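Local coordinates for protein hypothetical methylmalonyl-CoA decarboxylase alpha subunit (Sulfolobus tokodaii, PDB 1X0U) that is of unproven function but carries a carboxyl transferase domain of the ClpP/crotonase clan and assembles from six copies of the chain, at residues H35-L40 against Q98-L103; T63-E68 against G108-N113; K114-Y119 against Y150-K155; G220-H225 against H233-S238. All coordinates share one frame; numbering follows the deposited sequence.

Contact 1: residues H35-L40 against Q98-L103; sequences HSKGKL and QDFTVL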
loop_
_atom_site.group_PDB
_atom_site.type_symbol
_atom_site.label_atom_id
_atom_site.label_comp_id
_atom_site.label_asym_id
_atom_site.label_seq_id
_atom_site.Cartn_x
_atom_site.Cartn_y
_atom_site.Cartn_z
ATOM N N HIS A 35 8.853 52.966 5.596
ATOM C CA HIS A 35 7.902 53.486 6.563
ATOM C C HIS A 35 7.141 54.708 6.063
ATOM O O HIS A 35 5.956 54.856 6.342
ATOM C CB HIS A 35 8.634 53.829 7.862
ATOM C CG HIS A 35 8.979 52.631 8.688
ATOM N ND1 HIS A 35 9.936 52.658 9.681
ATOM C CD2 HIS A 35 8.476 51.373 8.688
ATOM C CE1 HIS A 35 10.006 51.470 10.256
ATOM N NE2 HIS A 35 9.130 50.672 9.673
ATOM N N SER A 36 7.813 55.578 5.317
ATOM C CA SER A 36 7.168 56.793 4.826
ATOM C C SER A 36 6.079 56.526 3.785
ATOM O O SER A 36 5.304 57.418 3.445
ATOM C CB SER A 36 8.219 57.760 4.268
ATOM O OG SER A 36 8.885 57.208 3.142
ATOM N N LYS A 37 6.020 55.292 3.290
ATOM C CA LYS A 37 5.010 54.895 2.306
ATOM C C LYS A 37 3.809 54.289 3.025
ATOM O O LYS A 37 2.746 54.103 2.434
ATOM C CB LYS A 37 5.575 53.847 1.342
ATOM C CG LYS A 37 6.650 54.346 0.382
ATOM C CD LYS A 37 7.215 53.179 -0.441
ATOM C CE LYS A 37 8.189 53.649 -1.513
ATOM N NZ LYS A 37 8.798 52.500 -2.245
ATOM N N GLY A 38 3.984 53.979 4.304
ATOM C CA GLY A 38 2.912 53.377 5.068
ATOM C C GLY A 38 3.135 51.878 5.207
ATOM O O GLY A 38 2.253 51.147 5.655
ATOM N N LYS A 39 4.327 51.416 4.839
ATOM C CA LYS A 39 4.639 49.986 4.918
ATOM C C LYS A 39 5.526 49.635 6.104
ATOM O O LYS A 39 6.256 50.481 6.617
ATOM C CB LYS A 39 5.354 49.541 3.647
ATOM C CG LYS A 39 4.692 49.979 2.367
ATOM C CD LYS A 39 5.613 49.706 1.188
ATOM C CE LYS A 39 5.825 48.209 0.979
ATOM N NZ LYS A 39 6.906 47.976 -0.016
ATOM N N LEU A 40 5.463 48.377 6.531
ATOM C CA LEU A 40 6.299 47.894 7.628
ATOM C C LEU A 40 7.470 47.149 6.992
ATOM O O LEU A 40 7.419 46.836 5.805
ATOM C CB LEU A 40 5.511 46.951 8.545
ATOM C CG LEU A 40 4.381 47.576 9.374
ATOM C CD1 LEU A 40 3.758 46.506 10.262
ATOM C CD2 LEU A 40 4.918 48.717 10.221
ATOM N N GLN A 98 9.966 39.016 2.323
ATOM C CA GLN A 98 10.918 39.668 1.448
ATOM C C GLN A 98 11.180 41.076 1.970
ATOM O O GLN A 98 10.270 41.756 2.447
ATOM C CB GLN A 98 10.373 39.697 0.019
ATOM C CG GLN A 98 10.200 38.305 -0.584
ATOM C CD GLN A 98 9.575 38.331 -1.965
ATOM O OE1 GLN A 98 8.495 38.897 -2.164
ATOM N NE2 GLN A 98 10.245 37.708 -2.929
ATOM N N ASP A 99 12.437 41.496 1.908
ATOM C CA ASP A 99 12.826 42.818 2.378
ATOM C C ASP A 99 13.005 43.731 1.175
ATOM O O ASP A 99 14.005 43.633 0.461
ATOM C CB ASP A 99 14.134 42.735 3.151
ATOM C CG ASP A 99 14.442 44.004 3.898
ATOM O OD1 ASP A 99 13.953 45.071 3.470
ATOM O OD2 ASP A 99 15.178 43.932 4.900
ATOM N N PHE A 100 12.036 44.618 0.959
ATOM C CA PHE A 100 12.072 45.536 -0.174
ATOM C C PHE A 100 13.294 46.456 -0.176
ATOM O O PHE A 100 13.670 46.981 -1.224
ATOM C CB PHE A 100 10.794 46.392 -0.214
ATOM C CG PHE A 100 10.682 47.252 -1.449
ATOM C CD1 PHE A 100 10.292 46.700 -2.668
ATOM C CD2 PHE A 100 11.038 48.597 -1.409
ATOM C CE1 PHE A 100 10.263 47.472 -3.833
ATOM C CE2 PHE A 100 11.012 49.381 -2.570
ATOM C CZ PHE A 100 10.625 48.817 -3.785
ATOM N N THR A 101 13.915 46.644 0.984
ATOM C CA THR A 101 15.080 47.523 1.078
ATOM C C THR A 101 16.343 46.883 0.520
ATOM O O THR A 101 17.366 47.547 0.368
ATOM C CB THR A 101 15.372 47.949 2.533
ATOM O OG1 THR A 101 15.923 46.844 3.258
ATOM C CG2 THR A 101 14.092 48.423 3.217
ATOM N N VAL A 102 16.278 45.591 0.228
ATOM C CA VAL A 102 17.432 44.897 -0.325
ATOM C C VAL A 102 17.194 44.680 -1.811
ATOM O O VAL A 102 16.556 43.711 -2.217
ATOM C CB VAL A 102 17.665 43.535 0.389
ATOM C CG1 VAL A 102 18.794 42.767 -0.278
ATOM C CG2 VAL A 102 17.999 43.774 1.853
ATOM N N LEU A 103 17.697 45.605 -2.621
ATOM C CA LEU A 103 17.545 45.527 -4.071
ATOM C C LEU A 103 16.068 45.344 -4.441
ATOM O O LEU A 103 15.687 44.383 -5.121
ATOM C CB LEU A 103 18.394 44.368 -4.620
ATOM C CG LEU A 103 19.894 44.424 -4.281
ATOM C CD1 LEU A 103 20.601 43.123 -4.690
ATOM C CD2 LEU A 103 20.526 45.617 -4.992
#
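Lys37 and Lys39 lean across to the Phe100 ring, each laying its chain at roughly a right angle to the phenylalanine side chain. Both ammonium nitrogens lie on the same side of the ring plane, but they address different parts of it. NZ of Lys39 stands 4.6 Å from the ring centroid, 28° off the normal, in an off-centre cation-pi contact whose closest carbon is Phe100 CG, 4.1 Å from that nitrogen. NZ of Lys37 approaches on the CE2 side, 3.8 Å from Phe100 CE2. The two lysines reach in contrasting ways: Lys37 is extended beyond CG, while Lys39 turns at chi3 (66°), which swings its amine toward the CG side of the ring. That amine has a stronger partner than the ring, a salt bridge to Asp134, and it also bonds Gln34, so the cation is probably fixed by its polar partners and the aromatic adds to them. Backbone turns set up both sides. Gly38 closes a Schellman motif, and Asp99 OD1 forms an Asx turn by accepting from Thr101 N (2.9 Å), with Thr101 OG1 bonding it from the same face of the carboxylate. In the fold, the contact joins the loop between helices 28-35 and 42-49 to the turn that leads from strand 91-98 toward helix 109-125, with Phe100 also touching Gln34 on helix 28-35.

Contact 2: residues T63-E68 against G108-N113; sequences TTRATE and GETHAN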
loop_
_atom_site.group_PDB
_atom_site.type_symbol
_atom_site.label_atom_id
_atom_site.label_comp_id
_atom_site.label_asym_id
_atom_site.label_seq_id
_atom_site.Cartn_x
_atom_site.Cartn_y
_atom_site.Cartn_z
ATOM N N THR A 63 24.325 34.887 1.195
ATOM C CA THR A 63 24.402 35.996 0.239
ATOM C C THR A 63 24.328 35.548 -1.214
ATOM O O THR A 63 24.297 34.355 -1.517
ATOM C CB THR A 63 25.723 36.794 0.403
ATOM O OG1 THR A 63 26.818 35.877 0.521
ATOM C CG2 THR A 63 25.677 37.681 1.632
ATOM N N THR A 64 24.299 36.523 -2.116
ATOM C CA THR A 64 24.258 36.226 -3.541
ATOM C C THR A 64 25.650 35.795 -3.981
ATOM O O THR A 64 26.644 36.170 -3.365
ATOM C CB THR A 64 23.853 37.448 -4.370
ATOM O OG1 THR A 64 23.939 37.116 -5.761
ATOM C CG2 THR A 64 24.773 38.633 -4.073
ATOM N N ARG A 65 25.708 35.002 -5.045
ATOM C CA ARG A 65 26.971 34.513 -5.583
ATOM C C ARG A 65 27.210 35.096 -6.966
ATOM O O ARG A 65 28.235 34.822 -7.595
ATOM C CB ARG A 65 26.948 32.990 -5.685
ATOM C CG ARG A 65 26.692 32.292 -4.370
ATOM C CD ARG A 65 26.624 30.810 -4.581
ATOM N NE ARG A 65 26.285 30.079 -3.367
ATOM C CZ ARG A 65 26.275 28.752 -3.289
ATOM N NH1 ARG A 65 26.589 28.029 -4.354
ATOM N NH2 ARG A 65 25.953 28.148 -2.154
ATOM N N ALA A 66 26.252 35.883 -7.449
ATOM C CA ALA A 66 26.375 36.502 -8.762
ATOM C C ALA A 66 27.530 37.492 -8.713
ATOM O O ALA A 66 27.860 38.010 -7.649
ATOM C CB ALA A 66 25.084 37.221 -9.131
ATOM N N THR A 67 28.140 37.757 -9.863
ATOM C CA THR A 67 29.265 38.683 -9.911
ATOM C C THR A 67 29.017 39.821 -10.897
ATOM O O THR A 67 29.648 40.877 -10.813
ATOM C CB THR A 67 30.557 37.963 -10.337
ATOM O OG1 THR A 67 30.852 38.294 -11.701
ATOM C CG2 THR A 67 30.392 36.448 -10.220
ATOM N N GLU A 68 28.091 39.598 -11.822
ATOM C CA GLU A 68 27.767 40.580 -12.843
ATOM C C GLU A 68 26.955 41.770 -12.344
ATOM O O GLU A 68 26.238 41.680 -11.352
ATOM C CB GLU A 68 27.042 39.883 -13.991
ATOM C CG GLU A 68 27.893 38.812 -14.657
ATOM C CD GLU A 68 27.091 37.890 -15.551
ATOM O OE1 GLU A 68 26.512 38.374 -16.547
ATOM O OE2 GLU A 68 27.041 36.678 -15.248
ATOM N N GLY A 108 16.535 36.954 -6.049
ATOM C CA GLY A 108 17.853 36.458 -6.409
ATOM C C GLY A 108 17.868 34.937 -6.368
ATOM O O GLY A 108 16.958 34.321 -5.796
ATOM N N GLU A 109 18.883 34.326 -6.980
ATOM C CA GLU A 109 18.995 32.871 -6.984
ATOM C C GLU A 109 19.068 32.358 -5.547
ATOM O O GLU A 109 18.347 31.437 -5.177
ATOM C CB GLU A 109 20.248 32.419 -7.750
ATOM C CG GLU A 109 20.315 30.905 -7.994
ATOM C CD GLU A 109 21.678 30.447 -8.500
ATOM O OE1 GLU A 109 21.823 29.259 -8.857
ATOM O OE2 GLU A 109 22.612 31.277 -8.533
ATOM N N THR A 110 19.943 32.950 -4.742
ATOM C CA THR A 110 20.093 32.553 -3.341
ATOM C C THR A 110 18.803 32.903 -2.591
ATOM O O THR A 110 18.380 32.184 -1.684
ATOM C CB THR A 110 21.287 33.281 -2.681
ATOM O OG1 THR A 110 22.484 32.963 -3.399
ATOM C CG2 THR A 110 21.448 32.855 -1.221
ATOM N N HIS A 111 18.196 34.016 -2.995
ATOM C CA HIS A 111 16.939 34.512 -2.425
ATOM C C HIS A 111 15.862 33.440 -2.632
ATOM O O HIS A 111 15.131 33.092 -1.709
ATOM C CB HIS A 111 16.570 35.824 -3.134
ATOM C CG HIS A 111 15.255 36.414 -2.729
ATOM N ND1 HIS A 111 15.114 37.751 -2.423
ATOM C CD2 HIS A 111 14.006 35.889 -2.701
ATOM C CE1 HIS A 111 13.836 38.026 -2.231
ATOM N NE2 HIS A 111 13.142 36.913 -2.394
ATOM N N ALA A 112 15.794 32.906 -3.844
ATOM C CA ALA A 112 14.830 31.863 -4.167
ATOM C C ALA A 112 15.076 30.578 -3.371
ATOM O O ALA A 112 14.144 30.014 -2.788
ATOM C CB ALA A 112 14.862 31.567 -5.658
ATOM N N ASN A 113 16.320 30.113 -3.335
ATOM C CA ASN A 113 16.624 28.881 -2.603
ATOM C C ASN A 113 16.282 28.942 -1.113
ATOM O O ASN A 113 15.956 27.916 -0.510
ATOM C CB ASN A 113 18.092 28.484 -2.799
ATOM C CG ASN A 113 18.422 28.223 -4.259
ATOM O OD1 ASN A 113 17.590 27.707 -5.004
ATOM N ND2 ASN A 113 19.637 28.571 -4.675
HETATM O O HOH W 1 21.345 35.510 -5.428
HETATM O O HOH W 2 23.197 33.531 -5.907
#
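Thr110, in the first turn of helix 109-125, meets the backbone of Thr63 with every atom of its side chain. CB already lies 3.4 Å from Thr63 O, and the methyl CG2 packs against the same oxygen at 3.2 Å. The hydroxyl is placed anti to the residue's own carbonyl carbon (chi1 -59°), and from there OG1 donates to Thr63 O over 3.0 Å. It does so from above the carbonyl plane, 35° out of it, with a C=O...O angle of 129°. The same OG1 accepts from water 2 (2.7 Å), which in turn accepts from Arg65 N. Water 1 accepts from Thr64 OG1 and, at 3.0 Å, from Thr110 N; Thr64 OG1 also takes the N-H of Ala66 in an ST turn. Arg65 reaches outward to other copies of the protein, bonding the carbonyl oxygen of Lys482 of the second subunit and forming a salt bridge with Glu109 of the third. The chemistry is thus that of a buried polar joint: one hydroxyl serves as both donor and acceptor, and water occupies an N-H of the opening helical turn, so loop and helix are coupled without any direct bond between their backbones.

Contact 3: residues K114-Y119 against Y150-K155; sequences KIVRAY and YGAVFK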
loop_
_atom_site.group_PDB
_atom_site.type_symbol
_atom_site.label_atom_id
_atom_site.label_comp_id
_atom_site.label_asym_id
_atom_site.label_seq_id
_atom_site.Cartn_x
_atom_site.Cartn_y
_atom_site.Cartn_z
ATOM N N LYS A 114 16.357 30.128 -0.511
ATOM C CA LYS A 114 15.996 30.253 0.901
ATOM C C LYS A 114 14.495 29.992 1.045
ATOM O O LYS A 114 14.053 29.315 1.971
ATOM C CB LYS A 114 16.326 31.645 1.430
ATOM C CG LYS A 114 17.828 31.940 1.513
ATOM C CD LYS A 114 18.090 33.315 2.116
ATOM C CE LYS A 114 17.652 33.362 3.581
ATOM N NZ LYS A 114 17.787 34.730 4.171
ATOM N N ILE A 115 13.713 30.534 0.118
ATOM C CA ILE A 115 12.275 30.331 0.143
ATOM C C ILE A 115 11.977 28.848 -0.106
ATOM O O ILE A 115 11.169 28.245 0.597
ATOM C CB ILE A 115 11.571 31.201 -0.930
ATOM C CG1 ILE A 115 11.740 32.681 -0.585
ATOM C CG2 ILE A 115 10.083 30.858 -1.011
ATOM C CD1 ILE A 115 10.971 33.621 -1.516
ATOM N N VAL A 116 12.646 28.270 -1.099
ATOM C CA VAL A 116 12.474 26.860 -1.459
ATOM C C VAL A 116 12.776 25.978 -0.251
ATOM O O VAL A 116 12.045 25.024 0.031
ATOM C CB VAL A 116 13.425 26.464 -2.638
ATOM C CG1 VAL A 116 13.491 24.942 -2.803
ATOM C CG2 VAL A 116 12.940 27.097 -3.934
ATOM N N ARG A 117 13.857 26.305 0.459
ATOM C CA ARG A 117 14.267 25.548 1.635
ATOM C C ARG A 117 13.209 25.607 2.736
ATOM O O ARG A 117 13.006 24.633 3.457
ATOM C CB ARG A 117 15.619 26.074 2.139
ATOM C CG ARG A 117 15.973 25.730 3.581
ATOM C CD ARG A 117 16.047 24.241 3.863
ATOM N NE ARG A 117 17.136 23.574 3.163
ATOM C CZ ARG A 117 17.552 22.342 3.445
ATOM N NH1 ARG A 117 16.961 21.660 4.419
ATOM N NH2 ARG A 117 18.548 21.789 2.752
ATOM N N ALA A 118 12.537 26.751 2.860
ATOM C CA ALA A 118 11.486 26.908 3.860
ATOM C C ALA A 118 10.346 25.975 3.485
ATOM O O ALA A 118 9.822 25.255 4.330
ATOM C CB ALA A 118 10.992 28.351 3.893
ATOM N N TYR A 119 9.964 25.997 2.210
ATOM C CA TYR A 119 8.894 25.136 1.724
ATOM C C TYR A 119 9.230 23.659 1.882
ATOM O O TYR A 119 8.340 22.852 2.152
ATOM C CB TYR A 119 8.591 25.408 0.252
ATOM C CG TYR A 119 7.514 26.437 0.020
ATOM C CD1 TYR A 119 7.840 27.750 -0.299
ATOM C CD2 TYR A 119 6.162 26.093 0.106
ATOM C CE1 TYR A 119 6.850 28.703 -0.534
ATOM C CE2 TYR A 119 5.161 27.039 -0.125
ATOM C CZ TYR A 119 5.514 28.343 -0.448
ATOM O OH TYR A 119 4.547 29.288 -0.704
ATOM N N TYR A 150 12.693 31.321 -9.719
ATOM C CA TYR A 150 11.238 31.387 -9.695
ATOM C C TYR A 150 10.669 29.986 -9.932
ATOM O O TYR A 150 9.773 29.527 -9.209
ATOM C CB TYR A 150 10.729 32.345 -10.776
ATOM C CG TYR A 150 10.568 33.774 -10.305
ATOM C CD1 TYR A 150 11.286 34.813 -10.897
ATOM C CD2 TYR A 150 9.697 34.084 -9.260
ATOM C CE1 TYR A 150 11.139 36.128 -10.457
ATOM C CE2 TYR A 150 9.545 35.392 -8.814
ATOM C CZ TYR A 150 10.266 36.409 -9.412
ATOM O OH TYR A 150 10.126 37.700 -8.949
ATOM N N GLY A 151 11.206 29.316 -10.949
ATOM C CA GLY A 151 10.765 27.976 -11.280
ATOM C C GLY A 151 10.834 27.053 -10.080
ATOM O O GLY A 151 9.876 26.335 -9.795
ATOM N N ALA A 152 11.954 27.088 -9.362
ATOM C CA ALA A 152 12.128 26.238 -8.188
ATOM C C ALA A 152 11.054 26.488 -7.135
ATOM O O ALA A 152 10.515 25.541 -6.569
ATOM C CB ALA A 152 13.512 26.448 -7.586
ATOM N N VAL A 153 10.736 27.753 -6.861
ATOM C CA VAL A 153 9.711 28.038 -5.861
ATOM C C VAL A 153 8.340 27.580 -6.343
ATOM O O VAL A 153 7.591 26.992 -5.573
ATOM C CB VAL A 153 9.673 29.545 -5.469
ATOM C CG1 VAL A 153 10.155 30.395 -6.607
ATOM C CG2 VAL A 153 8.258 29.951 -5.078
ATOM N N PHE A 154 8.016 27.836 -7.612
ATOM C CA PHE A 154 6.733 27.413 -8.170
ATOM C C PHE A 154 6.597 25.905 -8.013
ATOM O O PHE A 154 5.509 25.375 -7.766
ATOM C CB PHE A 154 6.631 27.742 -9.667
ATOM C CG PHE A 154 6.725 29.205 -9.989
ATOM C CD1 PHE A 154 6.546 30.172 -9.003
ATOM C CD2 PHE A 154 7.007 29.613 -11.284
ATOM C CE1 PHE A 154 6.653 31.525 -9.306
ATOM C CE2 PHE A 154 7.116 30.955 -11.604
ATOM C CZ PHE A 154 6.940 31.921 -10.613
ATOM N N LYS A 155 7.717 25.213 -8.171
ATOM C CA LYS A 155 7.733 23.767 -8.050
ATOM C C LYS A 155 7.257 23.388 -6.650
ATOM O O LYS A 155 6.429 22.495 -6.484
ATOM C CB LYS A 155 9.154 23.251 -8.288
ATOM C CG LYS A 155 9.244 22.040 -9.194
ATOM C CD LYS A 155 8.695 20.813 -8.537
ATOM C CE LYS A 155 9.033 19.566 -9.346
ATOM N NZ LYS A 155 8.543 18.325 -8.669
#
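Val116 meets Ala152 and Val153 through its methyl CG2, and the residues along 114-119 lead up to and away from that touch. Ile115 points toward 150-155 and also touches Val81 and Tyr96 of the sheet strands. Val116, next in sequence, makes the closest approach between 114-119 and 150-155. With CG1 anti to the backbone N (chi1 167°), CG2 is the branch left to face across. It lies 3.8 Å from Ala152 CB and 3.7 Å from Val153 N, so that it touches a methyl and the helix backbone at once, and Val153 CB is a little further off at 4.4 Å from it. The backbones come close here, with the CA atoms of Val116 and Val153 5.3 Å apart. One turn on, Tyr119 turns the edge of its ring to Ile115 CG2, which lies in the ring plane, and its ring again packs on Tyr96; its hydroxyl makes a weak hydrogen bond to Gln166. No hydrogen bond spans the two segments, and the contact is purely one of van der Waals packing. The two helices run in the same general direction as successive crossovers of beta-alpha-beta units, 109-125 leading from strand 91-98 to 129-133 and 144-160 from there to 166-170, while Ser421 of the fourth subunit covers Ala152.

Contact 4: residues G220-H225 against H233-S238; sequences GGAVVH and HFMVDS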
loop_
_atom_site.group_PDB
_atom_site.type_symbol
_atom_site.label_atom_id
_atom_site.label_comp_id
_atom_site.label_asym_id
_atom_site.label_seq_id
_atom_site.Cartn_x
_atom_site.Cartn_y
_atom_site.Cartn_z
ATOM N N GLY A 220 -3.150 46.782 -11.896
ATOM C CA GLY A 220 -3.186 45.650 -10.984
ATOM C C GLY A 220 -3.216 45.996 -9.505
ATOM O O GLY A 220 -2.556 45.342 -8.702
ATOM N N GLY A 221 -3.980 47.021 -9.139
ATOM C CA GLY A 221 -4.073 47.405 -7.738
ATOM C C GLY A 221 -4.942 46.403 -7.001
ATOM O O GLY A 221 -5.621 45.589 -7.631
ATOM N N ALA A 222 -4.923 46.447 -5.675
ATOM C CA ALA A 222 -5.711 45.518 -4.878
ATOM C C ALA A 222 -7.174 45.453 -5.323
ATOM O O ALA A 222 -7.772 44.376 -5.390
ATOM C CB ALA A 222 -5.630 45.898 -3.414
ATOM N N VAL A 223 -7.746 46.604 -5.646
ATOM C CA VAL A 223 -9.138 46.643 -6.056
ATOM C C VAL A 223 -9.416 45.858 -7.346
ATOM O O VAL A 223 -10.382 45.093 -7.402
ATOM C CB VAL A 223 -9.628 48.099 -6.193
ATOM C CG1 VAL A 223 -11.050 48.117 -6.689
ATOM C CG2 VAL A 223 -9.545 48.798 -4.851
ATOM N N VAL A 224 -8.580 46.016 -8.370
ATOM C CA VAL A 224 -8.820 45.281 -9.607
ATOM C C VAL A 224 -8.822 43.770 -9.384
ATOM O O VAL A 224 -9.659 43.066 -9.939
ATOM C CB VAL A 224 -7.773 45.587 -10.711
ATOM C CG1 VAL A 224 -7.684 47.087 -10.972
ATOM C CG2 VAL A 224 -6.437 45.027 -10.323
ATOM N N HIS A 225 -7.899 43.276 -8.560
ATOM C CA HIS A 225 -7.798 41.843 -8.319
ATOM C C HIS A 225 -8.818 41.265 -7.334
ATOM O O HIS A 225 -9.195 40.098 -7.446
ATOM C CB HIS A 225 -6.381 41.482 -7.871
ATOM C CG HIS A 225 -5.329 41.795 -8.888
ATOM N ND1 HIS A 225 -5.443 41.432 -10.213
ATOM C CD2 HIS A 225 -4.142 42.437 -8.776
ATOM C CE1 HIS A 225 -4.374 41.840 -10.874
ATOM N NE2 HIS A 225 -3.570 42.453 -10.024
ATOM N N HIS A 233 -8.012 37.062 -2.855
ATOM C CA HIS A 233 -9.096 36.457 -2.080
ATOM C C HIS A 233 -9.583 37.350 -0.946
ATOM O O HIS A 233 -10.752 37.308 -0.581
ATOM C CB HIS A 233 -8.657 35.093 -1.523
ATOM C CG HIS A 233 -8.238 34.129 -2.583
ATOM N ND1 HIS A 233 -6.948 34.072 -3.066
ATOM C CD2 HIS A 233 -8.957 33.255 -3.325
ATOM C CE1 HIS A 233 -6.894 33.206 -4.062
ATOM N NE2 HIS A 233 -8.100 32.700 -4.239
ATOM N N PHE A 234 -8.679 38.147 -0.386
ATOM C CA PHE A 234 -9.035 39.071 0.686
ATOM C C PHE A 234 -8.340 40.393 0.446
ATOM O O PHE A 234 -7.119 40.427 0.211
ATOM C CB PHE A 234 -8.578 38.578 2.056
ATOM C CG PHE A 234 -9.100 37.241 2.435
ATOM C CD1 PHE A 234 -8.315 36.102 2.276
ATOM C CD2 PHE A 234 -10.361 37.114 2.995
ATOM C CE1 PHE A 234 -8.774 34.855 2.675
ATOM C CE2 PHE A 234 -10.829 35.873 3.391
ATOM C CZ PHE A 234 -10.038 34.739 3.236
ATOM N N MET A 235 -9.112 41.475 0.502
ATOM C CA MET A 235 -8.554 42.809 0.335
ATOM C C MET A 235 -8.662 43.501 1.679
ATOM O O MET A 235 -9.712 43.476 2.308
ATOM C CB MET A 235 -9.320 43.602 -0.718
ATOM C CG MET A 235 -8.824 45.025 -0.855
ATOM S SD MET A 235 -9.449 45.801 -2.350
ATOM C CE MET A 235 -11.201 45.988 -1.919
ATOM N N VAL A 236 -7.573 44.116 2.117
ATOM C CA VAL A 236 -7.555 44.781 3.408
ATOM C C VAL A 236 -6.929 46.177 3.342
ATOM O O VAL A 236 -6.255 46.526 2.375
ATOM C CB VAL A 236 -6.804 43.904 4.432
ATOM C CG1 VAL A 236 -5.349 43.754 4.025
ATOM C CG2 VAL A 236 -6.921 44.494 5.787
ATOM N N ASP A 237 -7.152 46.969 4.386
ATOM C CA ASP A 237 -6.652 48.337 4.453
ATOM C C ASP A 237 -5.230 48.495 4.958
ATOM O O ASP A 237 -4.551 49.459 4.603
ATOM C CB ASP A 237 -7.573 49.172 5.333
ATOM C CG ASP A 237 -8.946 49.323 4.740
ATOM O OD1 ASP A 237 -9.921 49.411 5.517
ATOM O OD2 ASP A 237 -9.047 49.363 3.496
ATOM N N SER A 238 -4.771 47.569 5.792
ATOM C CA SER A 238 -3.424 47.697 6.311
ATOM C C SER A 238 -2.685 46.380 6.474
ATOM O O SER A 238 -3.249 45.296 6.329
ATOM C CB SER A 238 -3.456 48.416 7.654
ATOM O OG SER A 238 -3.921 47.542 8.659
#
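Strand 234-236 is the outermost on its side of a mixed sheet within the chain, and helix 222-229, which precedes it by a short loop, folds back against it through Met235. The methionine leaves the strand with CG anti to the backbone N (chi1 176°) and stays extended as far as the sulfur, then bends at chi3 (70°); the straight part carries SD out to the first turn of the helix. There SD touches backbone and side chains together. It sits 3.8 Å from Ala222 O, 3.8 Å from Val223 N and 4.0 Å from Ala222 CB. Val223 CG2 comes alongside at 3.9 Å from SD, the valine and methionine side chains set aslant to one another. Further back along the chain, Met235 CG lies 4.2 Å from Ala222 CB. Both Ala222 and Met235 are touched by Lys192, in the loop just after strand 187-191, whereas Phe234 and Val236 of strand 234-236 pack on helix 239-252. Val223 is exposed, so the contact grades from a buried alanine to the protein surface. Since no hydrogen bond crosses, between these two segments the cohesion comes mostly from dispersion around the Met235 thioether, which meets methyls and peptide atoms alike.

In the fold
The four contacts show how the sheet-and-helix unit that includes strands 91-98, 129-133 and 234-236 is put together, in a fold consistent with the crotonase clan. Contacts 1 and 2 alternate in sequence and meet directly: Gln98 NE2 and His111 NE2 lie 3.1 Å apart in a probable hydrogen bond, although the contact centres are 20 Å apart. Contacts 2 and 3 share helix 109-125, the first at its opening turn and the second further on, with centres 13 Å apart. Contact 4 lies on strand 234-236, outermost in the sheet that also contains 91-98, about 18 Å from contact 1 and 31 Å from contact 2 between centres. Contacts 3 and 4 both touch the fourth subunit.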